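Side-chain contacts in mundticin KS immunity protein (Enterococcus mundtii, PDB 2ZRR), which contributes to the self-protection of bacteriocin-producing Enterococcus mundtii, probably against its own antimicrobial peptide mundticin KS: residues A37-I40 and I41-L45; L52-E55 and S56-V60; L65-L68 and K69-T73; S80-N83 and I84-N88; V95-N98 and E99-K103. One frame throughout, in Å; residues are numbered along the deposited sequence.

Contact 1 of 5, residues A37-I40 and I41-L45; sequences AEVI and ITELL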
loop_
_atom_site.group_PDB
_atom_site.type_symbol
_atom_site.label_atom_id
_atom_site.label_comp_id
_atom_site.label_asym_id
_atom_site.label_seq_id
_atom_site.Cartn_x
_atom_site.Cartn_y
_atom_site.Cartn_z
ATOM N N ALA A 37 6.283 -7.210 0.117
ATOM C CA ALA A 37 5.347 -6.137 -0.231
ATOM C C ALA A 37 3.896 -6.507 0.128
ATOM O O ALA A 37 3.153 -5.697 0.694
ATOM C CB ALA A 37 5.460 -5.807 -1.713
ATOM N N GLU A 38 3.494 -7.734 -0.192
ATOM C CA GLU A 38 2.143 -8.191 0.115
ATOM C C GLU A 38 1.891 -8.236 1.634
ATOM O O GLU A 38 0.829 -7.833 2.113
ATOM C CB GLU A 38 1.923 -9.575 -0.495
ATOM C CG GLU A 38 1.646 -9.560 -1.981
ATOM C CD GLU A 38 1.859 -10.908 -2.616
ATOM O OE1 GLU A 38 1.936 -11.914 -1.889
ATOM O OE2 GLU A 38 1.948 -10.970 -3.858
ATOM N N VAL A 39 2.878 -8.723 2.386
ATOM C CA VAL A 39 2.773 -8.809 3.845
ATOM C C VAL A 39 2.504 -7.429 4.441
ATOM O O VAL A 39 1.580 -7.263 5.235
ATOM C CB VAL A 39 4.071 -9.401 4.463
ATOM C CG1 VAL A 39 4.212 -8.991 5.918
ATOM C CG2 VAL A 39 4.047 -10.902 4.343
ATOM N N ILE A 40 3.297 -6.436 4.047
ATOM C CA ILE A 40 3.124 -5.082 4.560
ATOM C C ILE A 40 1.723 -4.536 4.259
ATOM O O ILE A 40 1.089 -3.894 5.104
ATOM C CB ILE A 40 4.175 -4.131 3.957
ATOM C CG1 ILE A 40 5.576 -4.584 4.354
ATOM C CG2 ILE A 40 3.950 -2.712 4.442
ATOM C CD1 ILE A 40 6.674 -3.744 3.727
ATOM N N ILE A 41 1.233 -4.790 3.053
ATOM C CA ILE A 41 -0.089 -4.299 2.676
ATOM C C ILE A 41 -1.162 -4.999 3.505
ATOM O O ILE A 41 -2.086 -4.364 4.010
ATOM C CB ILE A 41 -0.341 -4.509 1.153
ATOM C CG1 ILE A 41 0.449 -3.456 0.362
ATOM C CG2 ILE A 41 -1.838 -4.406 0.837
ATOM C CD1 ILE A 41 1.060 -3.970 -0.928
ATOM N N THR A 42 -1.029 -6.308 3.661
ATOM C CA THR A 42 -1.995 -7.064 4.450
ATOM C C THR A 42 -2.057 -6.475 5.862
ATOM O O THR A 42 -3.126 -6.167 6.373
ATOM C CB THR A 42 -1.590 -8.549 4.515
ATOM O OG1 THR A 42 -1.543 -9.090 3.186
ATOM C CG2 THR A 42 -2.576 -9.340 5.343
ATOM N N GLU A 43 -0.889 -6.307 6.472
ATOM C CA GLU A 43 -0.782 -5.748 7.816
ATOM C C GLU A 43 -1.430 -4.374 7.886
ATOM O O GLU A 43 -2.214 -4.089 8.792
ATOM C CB GLU A 43 0.692 -5.624 8.213
ATOM C CG GLU A 43 1.377 -6.956 8.395
ATOM C CD GLU A 43 2.876 -6.809 8.590
ATOM O OE1 GLU A 43 3.438 -5.763 8.184
ATOM O OE2 GLU A 43 3.485 -7.746 9.152
ATOM N N LEU A 44 -1.085 -3.524 6.926
ATOM C CA LEU A 44 -1.617 -2.174 6.860
ATOM C C LEU A 44 -3.137 -2.137 6.761
ATOM O O LEU A 44 -3.792 -1.359 7.451
ATOM C CB LEU A 44 -1.018 -1.448 5.662
ATOM C CG LEU A 44 0.075 -0.450 6.010
ATOM C CD1 LEU A 44 0.979 -0.250 4.809
ATOM C CD2 LEU A 44 -0.567 0.856 6.439
ATOM N N LEU A 45 -3.690 -2.975 5.888
ATOM C CA LEU A 45 -5.137 -3.033 5.695
ATOM C C LEU A 45 -5.822 -3.498 6.966
ATOM O O LEU A 45 -6.859 -2.964 7.366
ATOM C CB LEU A 45 -5.476 -3.984 4.554
ATOM C CG LEU A 45 -5.459 -3.300 3.198
ATOM C CD1 LEU A 45 -5.596 -4.343 2.105
ATOM C CD2 LEU A 45 -6.583 -2.281 3.138
#
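Thr42 returns its hydroxyl to the helix backbone one turn earlier: OG1 donates to the carbonyl O of Glu38 at 2.9 Å. The amide N of Thr42 reaches the same Glu38 O, also at 2.9 Å, so one carbonyl oxygen is gripped by two donors from a single residue. They use different approaches. The N-H comes in almost in line with the C=O bond, whereas the hydroxyl sits above the carbonyl plane, 43° out of it. This is possible because OG1 lies beside the backbone N and anti to the carbonyl carbon (chi1 -60°), which turns it back toward the preceding turn. Routine bonds from Ile41, Glu43 and Leu44 N to Ala37, Val39 and Ile40 O continue the helix.

Glu43, extended beyond CG, runs back along the exposed flank. Its CG lies 3.2 Å from Val39 O, and its carboxylate reaches the CG1 methyl of Val39, with OE2 at 3.5 Å from that carbon. The other oxygen, OE1, has a long, weak ion pair with Lys104.

On the buried flank, Ile40 and Leu44 lie side by side and point the same way, CG2 of Ile40 meeting CD1 of Leu44 at 3.9 Å. Ile41 lays its CD1 methyl 3.2 Å from Ala37 O and packs against Leu68 and Leu108. Mostly polar outside, Val39 excepted, with Ala37, Ile40, Ile41 and Leu44 buried, this is an amphipathic helix of an antiparallel four-helix bundle.

Contact 2 of 5, residues L52-E55 and S56-V60; sequences LGNE and SLRKV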
loop_
_atom_site.group_PDB
_atom_site.type_symbol
_atom_site.label_atom_id
_atom_site.label_comp_id
_atom_site.label_asym_id
_atom_site.label_seq_id
_atom_site.Cartn_x
_atom_site.Cartn_y
_atom_site.Cartn_z
ATOM N N LEU A 52 -15.209 5.563 6.680
ATOM C CA LEU A 52 -15.413 6.510 5.587
ATOM C C LEU A 52 -14.183 7.381 5.357
ATOM O O LEU A 52 -13.968 7.892 4.256
ATOM C CB LEU A 52 -16.628 7.402 5.882
ATOM C CG LEU A 52 -18.028 6.768 5.858
ATOM C CD1 LEU A 52 -19.082 7.864 6.082
ATOM C CD2 LEU A 52 -18.266 6.040 4.526
ATOM N N GLY A 53 -13.377 7.534 6.403
ATOM C CA GLY A 53 -12.181 8.352 6.325
ATOM C C GLY A 53 -11.072 7.818 5.443
ATOM O O GLY A 53 -10.549 8.553 4.604
ATOM N N ASN A 54 -10.704 6.550 5.621
ATOM C CA ASN A 54 -9.634 5.959 4.823
ATOM C C ASN A 54 -10.056 4.923 3.786
ATOM O O ASN A 54 -9.280 4.025 3.473
ATOM C CB ASN A 54 -8.569 5.326 5.731
ATOM C CG ASN A 54 -9.114 4.900 7.077
ATOM O OD1 ASN A 54 -8.860 5.557 8.088
ATOM N ND2 ASN A 54 -9.851 3.794 7.104
ATOM N N GLU A 55 -11.261 5.037 3.238
ATOM C CA GLU A 55 -11.707 4.060 2.245
ATOM C C GLU A 55 -10.866 4.132 0.969
ATOM O O GLU A 55 -10.505 3.108 0.389
ATOM C CB GLU A 55 -13.193 4.263 1.914
ATOM C CG GLU A 55 -14.092 3.073 2.291
ATOM C CD GLU A 55 -13.322 1.760 2.428
ATOM O OE1 GLU A 55 -13.234 1.234 3.561
ATOM O OE2 GLU A 55 -12.804 1.252 1.405
ATOM N N SER A 56 -10.543 5.345 0.539
ATOM C CA SER A 56 -9.746 5.524 -0.668
ATOM C C SER A 56 -8.377 4.863 -0.542
ATOM O O SER A 56 -7.895 4.243 -1.486
ATOM C CB SER A 56 -9.578 7.014 -0.970
ATOM O OG SER A 56 -10.716 7.751 -0.544
ATOM N N LEU A 57 -7.753 5.001 0.626
ATOM C CA LEU A 57 -6.435 4.411 0.865
ATOM C C LEU A 57 -6.516 2.893 0.898
ATOM O O LEU A 57 -5.697 2.209 0.290
ATOM C CB LEU A 57 -5.853 4.923 2.187
ATOM C CG LEU A 57 -4.405 4.535 2.503
ATOM C CD1 LEU A 57 -3.549 4.623 1.240
ATOM C CD2 LEU A 57 -3.861 5.462 3.582
ATOM N N ARG A 58 -7.505 2.370 1.615
ATOM C CA ARG A 58 -7.694 0.932 1.714
ATOM C C ARG A 58 -7.964 0.397 0.320
ATOM O O ARG A 58 -7.553 -0.708 -0.019
ATOM C CB ARG A 58 -8.877 0.610 2.624
ATOM C CG ARG A 58 -8.743 1.114 4.056
ATOM C CD ARG A 58 -9.916 0.646 4.916
ATOM N NE ARG A 58 -10.262 -0.750 4.646
ATOM C CZ ARG A 58 -9.658 -1.788 5.213
ATOM N NH1 ARG A 58 -8.678 -1.580 6.084
ATOM N NH2 ARG A 58 -10.017 -3.026 4.901
ATOM N N LYS A 59 -8.657 1.196 -0.484
ATOM C CA LYS A 59 -8.978 0.816 -1.855
ATOM C C LYS A 59 -7.685 0.589 -2.648
ATOM O O LYS A 59 -7.475 -0.488 -3.210
ATOM C CB LYS A 59 -9.825 1.913 -2.517
ATOM C CG LYS A 59 -10.973 1.401 -3.378
ATOM C CD LYS A 59 -12.170 0.969 -2.538
ATOM C CE LYS A 59 -13.454 1.549 -3.100
ATOM N NZ LYS A 59 -13.487 3.037 -3.001
ATOM N N VAL A 60 -6.822 1.607 -2.683
ATOM C CA VAL A 60 -5.542 1.531 -3.387
ATOM C C VAL A 60 -4.735 0.355 -2.859
ATOM O O VAL A 60 -4.227 -0.466 -3.621
ATOM C CB VAL A 60 -4.707 2.798 -3.161
ATOM C CG1 VAL A 60 -3.302 2.602 -3.723
ATOM C CG2 VAL A 60 -5.395 3.994 -3.794
#
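The guanidinium of Arg58 has the carboxylate of Glu55 at its edge, with OE1 near the guanidinium plane. OE1 stands 3.7 Å from NE of Arg58, a long salt bridge, and the two flat groups are turned 65° against each other. OE1 is the oxygen near NE and CD of Arg58, while OE2 faces CD of Lys59. The amide of Asn54 is likewise inclined, its plane 64° from the guanidinium, and it meets the aliphatic part of the arginine: ND2 is 3.8 Å from CD of Arg58. That ND2 makes a weak hydrogen bond to Glu49 O.

A bend at chi3 (42°) swings the guanidinium off the line of the Arg58 chain. The chain first passes over the backbone of the preceding turn, where CG is 3.0 Å from Asn54 O. This same oxygen accepts the amide N of Arg58 at 3.1 Å, the first turn's bond of helix 55-70. Asn54 holds the N-cap position, although its side chain makes no capping bond.

On the neighbouring flank, Lys59 crosses Glu55 at about a right angle. Its N binds Glu55 O at 2.8 Å, and its CD lies 4.0 Å from OE2; the ammonium stays farther away.

The stronger polar partner of Arg58 is Leu45 O, bound by NH1. Its charge is probably shared between Leu45 O and the carboxylate of Glu55, the latter a long and weak partner.

Contact 3 of 5, residues L65-L68 and K69-T73; sequences LKKL and KNEGT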
loop_
_atom_site.group_PDB
_atom_site.type_symbol
_atom_site.label_atom_id
_atom_site.label_comp_id
_atom_site.label_asym_id
_atom_site.label_seq_id
_atom_site.Cartn_x
_atom_site.Cartn_y
_atom_site.Cartn_z
ATOM N N LEU A 65 -2.629 -5.009 -3.734
ATOM C CA LEU A 65 -2.350 -6.311 -3.157
ATOM C C LEU A 65 -2.733 -7.367 -4.200
ATOM O O LEU A 65 -1.985 -8.320 -4.436
ATOM C CB LEU A 65 -3.145 -6.513 -1.866
ATOM C CG LEU A 65 -3.087 -7.923 -1.266
ATOM C CD1 LEU A 65 -1.655 -8.303 -0.923
ATOM C CD2 LEU A 65 -3.963 -7.970 -0.028
ATOM N N LYS A 66 -3.886 -7.201 -4.846
ATOM C CA LYS A 66 -4.276 -8.180 -5.859
ATOM C C LYS A 66 -3.378 -8.081 -7.095
ATOM O O LYS A 66 -3.043 -9.096 -7.707
ATOM C CB LYS A 66 -5.750 -8.017 -6.254
ATOM C CG LYS A 66 -6.202 -6.603 -6.428
ATOM C CD LYS A 66 -7.464 -6.556 -7.269
ATOM C CE LYS A 66 -7.267 -5.693 -8.511
ATOM N NZ LYS A 66 -5.820 -5.419 -8.779
ATOM N N LYS A 67 -2.980 -6.867 -7.464
ATOM C CA LYS A 67 -2.089 -6.694 -8.615
ATOM C C LYS A 67 -0.781 -7.425 -8.363
ATOM O O LYS A 67 -0.217 -8.019 -9.281
ATOM C CB LYS A 67 -1.780 -5.218 -8.861
ATOM C CG LYS A 67 -2.882 -4.448 -9.556
ATOM C CD LYS A 67 -2.429 -3.036 -9.881
ATOM C CE LYS A 67 -3.553 -2.221 -10.504
ATOM N NZ LYS A 67 -4.362 -1.511 -9.478
ATOM N N LEU A 68 -0.304 -7.378 -7.114
ATOM C CA LEU A 68 0.948 -8.045 -6.730
ATOM C C LEU A 68 0.859 -9.564 -6.891
ATOM O O LEU A 68 1.788 -10.219 -7.369
ATOM C CB LEU A 68 1.302 -7.708 -5.271
ATOM C CG LEU A 68 1.956 -6.351 -5.033
ATOM C CD1 LEU A 68 1.981 -6.045 -3.550
ATOM C CD2 LEU A 68 3.373 -6.362 -5.592
ATOM N N LYS A 69 -0.269 -10.129 -6.488
ATOM C CA LYS A 69 -0.449 -11.564 -6.583
ATOM C C LYS A 69 -0.827 -12.082 -7.963
ATOM O O LYS A 69 -0.418 -13.177 -8.338
ATOM C CB LYS A 69 -1.512 -12.006 -5.587
ATOM C CG LYS A 69 -1.466 -11.239 -4.288
ATOM C CD LYS A 69 -2.642 -11.604 -3.410
ATOM C CE LYS A 69 -2.206 -12.305 -2.154
ATOM N NZ LYS A 69 -2.512 -11.434 -0.990
ATOM N N ASN A 70 -1.589 -11.300 -8.727
ATOM C CA ASN A 70 -2.048 -11.750 -10.045
ATOM C C ASN A 70 -1.335 -11.258 -11.303
ATOM O O ASN A 70 -1.232 -12.011 -12.272
ATOM C CB ASN A 70 -3.532 -11.444 -10.190
ATOM C CG ASN A 70 -4.357 -11.998 -9.050
ATOM O OD1 ASN A 70 -4.093 -13.082 -8.542
ATOM N ND2 ASN A 70 -5.372 -11.250 -8.647
ATOM N N GLU A 71 -0.860 -10.012 -11.297
ATOM C CA GLU A 71 -0.180 -9.422 -12.459
ATOM C C GLU A 71 1.217 -9.984 -12.734
ATOM O O GLU A 71 1.983 -10.227 -11.817
ATOM C CB GLU A 71 -0.081 -7.908 -12.279
ATOM C CG GLU A 71 -1.137 -7.103 -13.017
ATOM C CD GLU A 71 -1.008 -5.605 -12.773
ATOM O OE1 GLU A 71 0.129 -5.110 -12.594
ATOM O OE2 GLU A 71 -2.047 -4.913 -12.758
ATOM N N GLY A 72 1.557 -10.172 -14.005
ATOM C CA GLY A 72 2.861 -10.707 -14.328
ATOM C C GLY A 72 3.964 -9.662 -14.275
ATOM O O GLY A 72 5.112 -9.920 -14.653
ATOM N N THR A 73 3.609 -8.477 -13.801
ATOM C CA THR A 73 4.546 -7.369 -13.703
ATOM C C THR A 73 5.566 -7.540 -12.573
ATOM O O THR A 73 5.399 -8.373 -11.681
ATOM C CB THR A 73 3.798 -6.051 -13.468
ATOM O OG1 THR A 73 2.891 -6.212 -12.371
ATOM C CG2 THR A 73 2.999 -5.644 -14.721
HETATM O O HOH W 1 2.482 -7.357 -10.027
#
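Backbone hydrogen bonds join Lys69 to Leu65, Asn70 to Lys66 and Glu71 to Lys67, each from amide N to carbonyl O. In the last of them Glu71 N reaches Lys67 O at 2.9 Å from 32° outside the carbonyl plane, as the chain leaves helical geometry at Glu71.

A water extends this last turn. It donates to Lys67 O at 2.9 Å and weakly to Glu71 O. Lys67 O therefore serves both the amide of Glu71 and the water.

Polar ends resting on aliphatic chain carry the side-chain contacts. Lys67 and Glu71 run side by side in the same direction, with OE2 of Glu71 resting on the methylenes of Lys67, 3.3 Å from CG. The ammonium does not meet the carboxylate: it is directed to Ser63 OG and to the ring of Tyr64, a cation-pi contact. Lys69 folds back over the preceding turn, bent at chi3 (115°) and chi4. Its CG lies 3.0 Å from Leu65 O, and its NZ comes 3.2 Å from CD1 of Leu65. Asn70 sets ND2 4.0 Å from CB of Lys66.

Arg34 of helix 33-48 bonds to Leu68 O and Thr73 O, while Leu68 packs on Ile41 and Val78. The arrangement is the C-terminal end of helix 55-70, leading into the short turn before helix 75-90 of the antiparallel four-helix bundle.

Contact 4 of 5, residues S80-N83 and I84-N88; sequences SRMN and IEISN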
loop_
_atom_site.group_PDB
_atom_site.type_symbol
_atom_site.label_atom_id
_atom_site.label_comp_id
_atom_site.label_asym_id
_atom_site.label_seq_id
_atom_site.Cartn_x
_atom_site.Cartn_y
_atom_site.Cartn_z
ATOM N N SER A 80 5.847 1.427 -8.085
ATOM C CA SER A 80 6.121 2.789 -8.527
ATOM C C SER A 80 4.792 3.446 -8.914
ATOM O O SER A 80 4.566 4.634 -8.657
ATOM C CB SER A 80 7.071 2.770 -9.727
ATOM O OG SER A 80 8.271 2.081 -9.415
ATOM N N ARG A 81 3.914 2.651 -9.523
ATOM C CA ARG A 81 2.593 3.116 -9.946
ATOM C C ARG A 81 1.692 3.313 -8.725
ATOM O O ARG A 81 0.850 4.214 -8.688
ATOM C CB ARG A 81 1.974 2.097 -10.916
ATOM C CG ARG A 81 2.611 2.132 -12.310
ATOM C CD ARG A 81 2.243 0.936 -13.190
ATOM N NE ARG A 81 2.604 1.188 -14.588
ATOM C CZ ARG A 81 2.470 0.317 -15.586
ATOM N NH1 ARG A 81 1.976 -0.894 -15.370
ATOM N NH2 ARG A 81 2.836 0.662 -16.814
ATOM N N MET A 82 1.889 2.468 -7.719
ATOM C CA MET A 82 1.107 2.537 -6.497
ATOM C C MET A 82 1.531 3.733 -5.677
ATOM O O MET A 82 0.701 4.431 -5.104
ATOM C CB MET A 82 1.308 1.270 -5.673
ATOM C CG MET A 82 0.808 1.383 -4.244
ATOM S SD MET A 82 1.259 -0.046 -3.248
ATOM C CE MET A 82 0.056 0.093 -1.939
ATOM N N ASN A 83 2.838 3.950 -5.618
ATOM C CA ASN A 83 3.404 5.059 -4.869
ATOM C C ASN A 83 2.678 6.334 -5.259
ATOM O O ASN A 83 2.333 7.154 -4.409
ATOM C CB ASN A 83 4.898 5.183 -5.185
ATOM C CG ASN A 83 5.544 6.384 -4.518
ATOM O OD1 ASN A 83 5.056 6.891 -3.504
ATOM N ND2 ASN A 83 6.655 6.846 -5.087
ATOM N N ILE A 84 2.440 6.492 -6.555
ATOM C CA ILE A 84 1.749 7.667 -7.048
ATOM C C ILE A 84 0.315 7.684 -6.522
ATOM O O ILE A 84 -0.153 8.690 -5.983
ATOM C CB ILE A 84 1.742 7.673 -8.585
ATOM C CG1 ILE A 84 3.172 7.847 -9.099
ATOM C CG2 ILE A 84 0.850 8.790 -9.106
ATOM C CD1 ILE A 84 3.896 9.053 -8.515
ATOM N N GLU A 85 -0.370 6.557 -6.668
ATOM C CA GLU A 85 -1.748 6.423 -6.217
ATOM C C GLU A 85 -1.970 6.772 -4.748
ATOM O O GLU A 85 -2.891 7.515 -4.426
ATOM C CB GLU A 85 -2.230 5.003 -6.472
ATOM C CG GLU A 85 -3.412 4.922 -7.396
ATOM C CD GLU A 85 -3.576 3.540 -7.978
ATOM O OE1 GLU A 85 -4.427 2.777 -7.470
ATOM O OE2 GLU A 85 -2.850 3.219 -8.943
ATOM N N ILE A 86 -1.139 6.229 -3.860
ATOM C CA ILE A 86 -1.267 6.494 -2.422
ATOM C C ILE A 86 -1.094 7.979 -2.101
ATOM O O ILE A 86 -1.422 8.435 -1.001
ATOM C CB ILE A 86 -0.229 5.679 -1.599
ATOM C CG1 ILE A 86 -0.422 4.187 -1.864
ATOM C CG2 ILE A 86 -0.398 5.948 -0.105
ATOM C CD1 ILE A 86 0.555 3.307 -1.124
ATOM N N SER A 87 -0.587 8.734 -3.068
ATOM C CA SER A 87 -0.375 10.162 -2.879
ATOM C C SER A 87 -1.689 10.928 -2.878
ATOM O O SER A 87 -2.078 11.501 -1.863
ATOM C CB SER A 87 0.536 10.710 -3.981
ATOM O OG SER A 87 1.902 10.580 -3.615
ATOM N N ASN A 88 -2.372 10.915 -4.018
ATOM C CA ASN A 88 -3.639 11.625 -4.174
ATOM C C ASN A 88 -4.797 11.046 -3.370
ATOM O O ASN A 88 -5.905 11.579 -3.406
ATOM C CB ASN A 88 -4.024 11.684 -5.652
ATOM C CG ASN A 88 -2.864 11.353 -6.569
ATOM O OD1 ASN A 88 -2.999 10.548 -7.487
ATOM N ND2 ASN A 88 -1.714 11.976 -6.325
HETATM O O HOH W 2 5.062 9.628 -4.634
#
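Met82 O accepts the amide N of Ile86 at 2.9 Å, the shortest sound hydrogen bond between 80-83 and 84-88, and the donor lies almost exactly on the carbonyl line (176° at the oxygen). The bond of the preceding step, from Glu85 N to Arg81 O, is weak at 3.3 Å. Near the end of the segment, Ser87 N turns instead to Ile84 O, a bond three residues back that tightens the helix locally.

Above the Met82-Ile86 bond the two side chains cross at a slant. Met82 runs extended from a CG anti to its backbone N (chi1 166°), and its CE methyl comes 3.4 Å from CD1 of Ile86, closer than usual van der Waals contact. CG of Met82 touches the same CD1 methyl at 3.7 Å, so CD1 of Ile86 lies along the CG-SD-CE end of Met82. CG1 of Ile86 also sits 3.4 Å from Met82 O.

A loose polar link lies at Asn83, whose OD1 weakly accepts from a water at 3.0 Å; that water lies 3.5 Å from Ser87 OG, bridging one helical turn only loosely. Glu85 reaches out of the pair through OE2 to Tyr64 OH.

Met82 packs on Leu61, Tyr64 and Leu108, and Ile86 on Leu57 and Leu105. The Met-Ile pair thus forms part of the inward face of helix 75-90, packed between helices 55-70 and 99-109 in the core of the four-helix bundle.

Contact 5 of 5, residues V95-N98 and E99-K103; sequences VSLN and ENQSK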
loop_
_atom_site.group_PDB
_atom_site.type_symbol
_atom_site.label_atom_id
_atom_site.label_comp_id
_atom_site.label_asym_id
_atom_site.label_seq_id
_atom_site.Cartn_x
_atom_site.Cartn_y
_atom_site.Cartn_z
ATOM N N VAL A 95 -6.343 11.674 4.921
ATOM C CA VAL A 95 -6.107 10.550 5.820
ATOM C C VAL A 95 -5.014 10.914 6.808
ATOM O O VAL A 95 -3.911 11.293 6.411
ATOM C CB VAL A 95 -5.666 9.286 5.049
ATOM C CG1 VAL A 95 -5.938 8.052 5.889
ATOM C CG2 VAL A 95 -6.392 9.198 3.717
ATOM N N SER A 96 -5.329 10.814 8.095
ATOM C CA SER A 96 -4.354 11.126 9.128
ATOM C C SER A 96 -3.748 9.831 9.650
ATOM O O SER A 96 -4.296 9.189 10.550
ATOM C CB SER A 96 -5.011 11.898 10.273
ATOM O OG SER A 96 -4.168 12.945 10.719
ATOM N N LEU A 97 -2.617 9.446 9.070
ATOM C CA LEU A 97 -1.936 8.223 9.462
ATOM C C LEU A 97 -1.070 8.440 10.688
ATOM O O LEU A 97 -0.372 9.447 10.783
ATOM C CB LEU A 97 -1.057 7.723 8.317
ATOM C CG LEU A 97 -1.731 7.289 7.017
ATOM C CD1 LEU A 97 -0.780 6.387 6.244
ATOM C CD2 LEU A 97 -3.031 6.560 7.317
ATOM N N ASN A 98 -1.117 7.498 11.625
ATOM C CA ASN A 98 -0.299 7.594 12.828
ATOM C C ASN A 98 1.139 7.212 12.451
ATOM O O ASN A 98 1.365 6.596 11.406
ATOM C CB ASN A 98 -0.843 6.669 13.926
ATOM C CG ASN A 98 -0.757 5.195 13.556
ATOM O OD1 ASN A 98 -0.005 4.803 12.661
ATOM N ND2 ASN A 98 -1.528 4.365 14.256
ATOM N N GLU A 99 2.102 7.584 13.289
ATOM C CA GLU A 99 3.510 7.288 13.024
ATOM C C GLU A 99 3.744 5.874 12.499
ATOM O O GLU A 99 4.396 5.685 11.472
ATOM C CB GLU A 99 4.341 7.496 14.294
ATOM C CG GLU A 99 5.848 7.387 14.082
ATOM C CD GLU A 99 6.649 7.954 15.246
ATOM O OE1 GLU A 99 6.046 8.602 16.129
ATOM O OE2 GLU A 99 7.883 7.752 15.279
ATOM N N ASN A 100 3.208 4.888 13.207
ATOM C CA ASN A 100 3.357 3.484 12.838
ATOM C C ASN A 100 2.854 3.118 11.443
ATOM O O ASN A 100 3.426 2.253 10.782
ATOM C CB ASN A 100 2.653 2.603 13.873
ATOM C CG ASN A 100 3.432 2.499 15.169
ATOM O OD1 ASN A 100 3.114 1.681 16.036
ATOM N ND2 ASN A 100 4.464 3.331 15.307
ATOM N N GLN A 101 1.789 3.771 10.994
ATOM C CA GLN A 101 1.237 3.474 9.679
ATOM C C GLN A 101 2.018 4.107 8.543
ATOM O O GLN A 101 2.249 3.468 7.518
ATOM C CB GLN A 101 -0.218 3.907 9.624
ATOM C CG GLN A 101 -1.125 2.951 10.357
ATOM C CD GLN A 101 -2.443 3.590 10.702
ATOM O OE1 GLN A 101 -2.685 4.742 10.349
ATOM N NE2 GLN A 101 -3.309 2.851 11.396
ATOM N N SER A 102 2.427 5.360 8.716
ATOM C CA SER A 102 3.207 6.044 7.684
ATOM C C SER A 102 4.561 5.355 7.518
ATOM O O SER A 102 5.117 5.317 6.419
ATOM C CB SER A 102 3.431 7.503 8.060
ATOM O OG SER A 102 3.083 7.712 9.409
ATOM N N LYS A 103 5.085 4.810 8.612
ATOM C CA LYS A 103 6.363 4.117 8.571
ATOM C C LYS A 103 6.191 2.809 7.833
ATOM O O LYS A 103 7.102 2.356 7.142
ATOM C CB LYS A 103 6.883 3.853 9.987
ATOM C CG LYS A 103 7.615 5.043 10.606
ATOM C CD LYS A 103 8.665 4.590 11.611
ATOM C CE LYS A 103 8.145 4.687 13.040
ATOM N NZ LYS A 103 8.033 3.343 13.684
#
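Asn98 caps the helix that starts at Glu99: its side-chain OD1 accepts the amide N of Gln101 at 2.7 Å. The nitrogen lies nearly on the line of the side-chain C=O, though the N-H points somewhat off it. The backbone O of Asn98 takes the same amide at 2.9 Å, but from 50° above its carbonyl plane, and also Ser102 N at 3.1 Å, this one nearly end-on. In return, OE1 of Gln101 accepts Asn98 N weakly at 3.4 Å. The reciprocal pair is a capping box. CD2 of Leu97 touches that OE1 at 3.6 Å.

Asn98 can reach in this way because CG is held between its backbone N and carbonyl carbon (chi1 65°), bringing OD1 back over the start of the helix. The two side chains cross at about a right angle, while their amide planes are only 35° apart. Ser102 OG lies 2.9 Å from Asn98 O, but Glu99 O, 3.2 Å from Ser102 OG, competes for its one proton.

In the second shell, Asp47 OD1 holds NE2 of Gln101, and Leu97 leans on Leu57.

OD1 thus stands in for the carbonyl a preceding turn would have offered, sharing Gln101 N with Asn98 O, and the partial positive charge of the helix N-terminus probably favours the partly negative OD1 there.

Overall arrangement
The five contacts follow one another along the chain and sample every helix of the antiparallel bundle. Contact 1 lies in helix 33-48, contacts 2 and 3 mark the start and end of helix 55-70 with centres about 19 Å apart, contact 4 lies in helix 75-90, and contact 5 opens helix 99-109. Contact 1 touches each of the others, by a hydrogen bond to contact 2 and by packing on contact 3. Contact 2 also packs on contacts 4 and 5, whereas contacts 3 and 5, about 25 Å between centres, lie on opposite sides of the chain's centre. It is this packing between the contacts that joins the four helices into one compact domain.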